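Local structure of Alpha/beta hydrolase (Legionella pneumophila subsp. pneumophila str. Philadelphia 1, 4EZI) at residues A[96-99]-A[100-104]; A[88-91]-A[92-95]. The protein is of unknown function but has the alpha/beta hydrolase fold and may act as a lipase on triacylglycerols. One frame throughout, in Å; residues are numbered along the deposited sequence. Where two conformers were deposited one is given.

Both contacts are local and lie on one continuous run of chain that follows strand 74-80 and enters helix 99-108: contact 2 folds the loop 88-95, and contact 1 is the turn that leads from it into the helix. Their centres are about 11 Å apart. In one of its two conformers Lys97 NZ reaches back to Asp89 OD1 in a salt bridge of 3.1 Å, and Leu102 CD1 packs on Asn94 OD1 at 3.3 Å. Tyr101 lies near, without touching, the probable nucleophile elbow around Ser169, which with His351 and Asp318 has the geometry of a catalytic triad. A bound di(hydroxyethyl)ether is about 13 Å from the Tyr101 side chain and about 14 Å from that of Asp89.

Contact 1: A[96-99]-A[100-104]; sequences EKNY and IYLAA
Asn98 CG is swung opposite its own backbone N (chi1 -163°), and Tyr101 CG lies beside its N, opposite its carbonyl carbon (chi1 -48°); together these torsions bring the amide to ring atom CD2. The side chains cross at about a right angle, with the amide and ring planes 47° apart, and Asn98 OD1 stands 3.8 Å from Tyr101 CD2. The same ring carbon is 3.4 Å from the carbonyl oxygen Asn98 O, and the next, Tyr101 CE2, is 3.5 Å from Lys97 O. One face of this ring carries Ile100 CG2 over its centre. The ring also stacks with Tyr79, and its hydroxyl is hydrogen-bonded to His355. At the other end of the Asn98 amide, ND2 lies 4.0 Å from Leu102 CG, while its hydrogen bond goes to Asn94 OD1. Tyr99 lays one ring face over Glu96 CA and meets Phe17 edge-to-face.

Tyr101 N ties the preceding turn to the helix through Asn98 O at 3.2 Å, clearly bent and well above the carbonyl plane. Ala103 N to Tyr99 O, at 2.8 Å and nearly in line with the carbonyl, is the helix's own i to i+4 bond. A water stands between Glu96 O and Ile100 N, which at 4.6 Å are too far apart to bond directly.

This is the first turn of a helix entered from a loop of helical backbone angles: a 3-10-like i to i+3 bond leads into i to i+4 bonds, and the side chains pack on strand 112-116 and helix 19-27.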
loop_
_atom_site.group_PDB
_atom_site.type_symbol
_atom_site.label_atom_id
_atom_site.label_comp_id
_atom_site.label_asym_id
_atom_site.label_seq_id
_atom_site.Cartn_x
_atom_site.Cartn_y
_atom_site.Cartn_z
ATOM N N GLU A 96 13.233 3.549 -11.409
ATOM C CA GLU A 96 12.602 4.712 -12.025
ATOM C C GLU A 96 11.084 4.744 -11.770
ATOM O O GLU A 96 10.495 5.822 -11.760
ATOM C CB GLU A 96 12.867 4.788 -13.533
ATOM C CG GLU A 96 14.273 5.129 -13.980
ATOM C CD GLU A 96 14.398 5.176 -15.535
ATOM O OE1 GLU A 96 13.375 5.018 -16.237
ATOM O OE2 GLU A 96 15.518 5.386 -16.053
ATOM N N LYS A 97 10.457 3.580 -11.616
ATOM C CA LYS A 97 9.032 3.519 -11.293
ATOM C C LYS A 97 8.720 4.076 -9.895
ATOM O O LYS A 97 7.603 4.511 -9.625
ATOM C CB LYS A 97 8.508 2.092 -11.455
ATOM C CG LYS A 97 8.583 1.612 -12.892
ATOM C CD LYS A 97 8.008 0.184 -13.041
ATOM C CE LYS A 97 8.443 -0.758 -11.918
ATOM N NZ LYS A 97 9.683 -1.557 -12.168
ATOM N N ASN A 98 9.698 4.105 -9.004
ATOM C CA ASN A 98 9.530 4.680 -7.673
ATOM C C ASN A 98 9.703 6.196 -7.653
ATOM O O ASN A 98 9.340 6.853 -6.681
ATOM C CB ASN A 98 10.578 4.109 -6.717
ATOM C CG ASN A 98 10.233 4.312 -5.273
ATOM O OD1 ASN A 98 9.190 3.854 -4.818
ATOM N ND2 ASN A 98 11.117 4.987 -4.527
ATOM N N TYR A 99 10.263 6.773 -8.720
ATOM C CA TYR A 99 10.671 8.155 -8.689
ATOM C C TYR A 99 9.496 9.095 -8.423
ATOM O O TYR A 99 9.662 10.110 -7.743
ATOM C CB TYR A 99 11.332 8.578 -9.996
ATOM C CG TYR A 99 12.753 8.098 -10.242
ATOM C CD1 TYR A 99 13.402 7.195 -9.400
ATOM C CD2 TYR A 99 13.443 8.548 -11.346
ATOM C CE1 TYR A 99 14.702 6.823 -9.653
ATOM C CE2 TYR A 99 14.733 8.184 -11.597
ATOM C CZ TYR A 99 15.354 7.315 -10.749
ATOM O OH TYR A 99 16.674 6.959 -10.982
ATOM N N ILE A 100 8.331 8.807 -8.996
ATOM C CA ILE A 100 7.226 9.734 -8.879
ATOM C C ILE A 100 6.818 9.978 -7.422
ATOM O O ILE A 100 6.401 11.088 -7.080
ATOM C CB ILE A 100 6.004 9.253 -9.725
ATOM C CG1 ILE A 100 5.013 10.365 -9.941
ATOM C CG2 ILE A 100 5.370 7.994 -9.153
ATOM C CD1 ILE A 100 5.548 11.514 -10.821
ATOM N N TYR A 101 6.927 8.965 -6.575
ATOM C CA TYR A 101 6.558 9.100 -5.164
ATOM C C TYR A 101 7.518 10.016 -4.441
ATOM O O TYR A 101 7.109 10.910 -3.705
ATOM C CB TYR A 101 6.446 7.729 -4.473
ATOM C CG TYR A 101 5.618 6.787 -5.293
ATOM C CD1 TYR A 101 4.257 6.942 -5.364
ATOM C CD2 TYR A 101 6.201 5.797 -6.060
ATOM C CE1 TYR A 101 3.458 6.144 -6.219
ATOM C CE2 TYR A 101 5.450 5.009 -6.910
ATOM C CZ TYR A 101 4.085 5.177 -6.985
ATOM O OH TYR A 101 3.365 4.383 -7.846
ATOM N N LEU A 102 8.808 9.840 -4.691
ATOM C CA LEU A 102 9.820 10.738 -4.139
ATOM C C LEU A 102 9.656 12.175 -4.648
ATOM O O LEU A 102 9.717 13.134 -3.880
ATOM C CB LEU A 102 11.225 10.256 -4.479
ATOM C CG LEU A 102 11.627 8.908 -3.911
ATOM C CD1 LEU A 102 13.076 8.653 -4.285
ATOM C CD2 LEU A 102 11.452 8.855 -2.382
ATOM N N ALA A 103 9.407 12.302 -5.946
ATOM C CA ALA A 103 9.306 13.603 -6.568
ATOM C C ALA A 103 8.134 14.397 -6.002
ATOM O O ALA A 103 8.251 15.582 -5.695
ATOM C CB ALA A 103 9.221 13.458 -8.077
ATOM N N ALA A 104 6.985 13.737 -5.901
ATOM C CA ALA A 104 5.778 14.416 -5.452
ATOM C C ALA A 104 5.832 14.746 -3.959
ATOM O O ALA A 104 5.577 15.873 -3.559
ATOM C CB ALA A 104 4.550 13.553 -5.805
HETATM O O HOH W 1 8.094 7.212 -11.536
#

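Contact 2: A[88-91]-A[92-95]; sequences NDVP and SRNN
Asn88 and Arg93 are joined by two bonds to one oxygen. Arg93 NE and NH2 both donate side-on to Asn88 OD1, each at 2.9 Å; the oxygen lies in the guanidinium plane, NE sits on a lone pair, and amide and guanidinium are nearly coplanar. A bend at chi2 (69°) turns the arginine chain back toward Asn88. Its NH1 donates to Ser92 OG, which is also hydrogen-bonded to Asp117 OD2.

A second side-chain bond, nearly straight at 170°, runs from Asn95 ND2 to the anti side of Asp89 OD1 over 2.9 Å, tilted out of the carboxylate plane; the side chains cross at about a right angle. One water donates to both Asp89 OD1 and Asn95 OD1. Another links Val90 O to Asn95 N.

Among backbone bonds, Arg93 N donates to Val90 O at 3.0 Å and Asn94 N to Pro91 O at 2.9 Å, forming the short 3-10 turn. Apolar contact is slight: Val90 CG2 packs against Arg93 CD at 3.8 Å.

Asn88 takes the NE side of the guanidinium without carrying charge, and Asp123 pairs with NH1. Asp89 OD1 takes Asn95 ND2, a water and Lys97 NZ, so its negative charge is probably well stabilised.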
loop_
_atom_site.group_PDB
_atom_site.type_symbol
_atom_site.label_atom_id
_atom_site.label_comp_id
_atom_site.label_asym_id
_atom_site.label_seq_id
_atom_site.Cartn_x
_atom_site.Cartn_y
_atom_site.Cartn_z
ATOM N N ASN A 88 12.280 -7.433 -5.964
ATOM C CA ASN A 88 13.128 -6.262 -6.040
ATOM C C ASN A 88 12.434 -5.010 -6.582
ATOM O O ASN A 88 13.047 -3.941 -6.598
ATOM C CB ASN A 88 14.402 -6.575 -6.832
ATOM C CG ASN A 88 15.311 -7.490 -6.056
ATOM O OD1 ASN A 88 15.944 -7.081 -5.091
ATOM N ND2 ASN A 88 15.364 -8.768 -6.459
ATOM N N ASP A 89 11.161 -5.121 -6.956
ATOM C CA ASP A 89 10.456 -3.941 -7.464
ATOM C C ASP A 89 9.746 -3.226 -6.321
ATOM O O ASP A 89 8.509 -3.184 -6.260
ATOM C CB ASP A 89 9.457 -4.357 -8.538
ATOM C CG ASP A 89 8.784 -3.168 -9.207
ATOM O OD1 ASP A 89 9.300 -2.047 -9.157
ATOM O OD2 ASP A 89 7.687 -3.388 -9.773
ATOM N N VAL A 90 10.532 -2.704 -5.383
ATOM C CA VAL A 90 10.028 -2.139 -4.150
ATOM C C VAL A 90 10.837 -0.881 -3.827
ATOM O O VAL A 90 11.964 -0.728 -4.326
ATOM C CB VAL A 90 10.044 -3.146 -2.966
ATOM C CG1 VAL A 90 8.995 -4.250 -3.208
ATOM C CG2 VAL A 90 11.451 -3.717 -2.721
ATOM N N PRO A 91 10.311 -0.010 -2.959
ATOM C CA PRO A 91 10.935 1.303 -2.769
ATOM C C PRO A 91 12.411 1.303 -2.345
ATOM O O PRO A 91 13.141 2.202 -2.732
ATOM C CB PRO A 91 10.021 1.976 -1.731
ATOM C CG PRO A 91 8.682 1.394 -2.055
ATOM C CD PRO A 91 8.976 -0.062 -2.332
ATOM N N SER A 92 12.857 0.326 -1.562
ATOM C CA SER A 92 14.247 0.345 -1.128
ATOM C C SER A 92 15.237 0.237 -2.279
ATOM O O SER A 92 16.414 0.555 -2.094
ATOM C CB SER A 92 14.529 -0.777 -0.140
ATOM O OG SER A 92 14.397 -2.057 -0.723
ATOM N N ARG A 93 14.783 -0.205 -3.458
ATOM C CA ARG A 93 15.639 -0.236 -4.644
ATOM C C ARG A 93 15.607 1.066 -5.434
ATOM O O ARG A 93 16.449 1.274 -6.304
ATOM C CB ARG A 93 15.289 -1.414 -5.572
ATOM C CG ARG A 93 15.777 -2.764 -5.100
ATOM C CD ARG A 93 15.081 -3.293 -3.872
ATOM N NE ARG A 93 15.583 -4.636 -3.567
ATOM C CZ ARG A 93 16.087 -5.041 -2.418
ATOM N NH1 ARG A 93 16.092 -4.280 -1.348
ATOM N NH2 ARG A 93 16.529 -6.286 -2.325
ATOM N N ASN A 94 14.619 1.911 -5.165
ATOM C CA ASN A 94 14.425 3.153 -5.888
ATOM C C ASN A 94 14.719 3.072 -7.392
ATOM O O ASN A 94 15.560 3.806 -7.913
ATOM C CB ASN A 94 15.175 4.339 -5.264
ATOM C CG ASN A 94 14.679 5.668 -5.837
ATOM O OD1 ASN A 94 13.469 5.854 -5.974
ATOM N ND2 ASN A 94 15.589 6.580 -6.138
ATOM N N ASN A 95 13.938 2.244 -8.082
ATOM C CA ASN A 95 14.005 2.218 -9.516
ATOM C C ASN A 95 13.169 3.376 -10.091
ATOM O O ASN A 95 12.527 4.139 -9.366
ATOM C CB ASN A 95 13.595 0.855 -10.076
ATOM C CG ASN A 95 12.172 0.486 -9.799
ATOM O OD1 ASN A 95 11.299 1.345 -9.696
ATOM N ND2 ASN A 95 11.917 -0.805 -9.683
HETATM O O HOH W 2 9.343 0.499 -8.003
HETATM O O HOH W 3 11.836 0.925 -6.558
#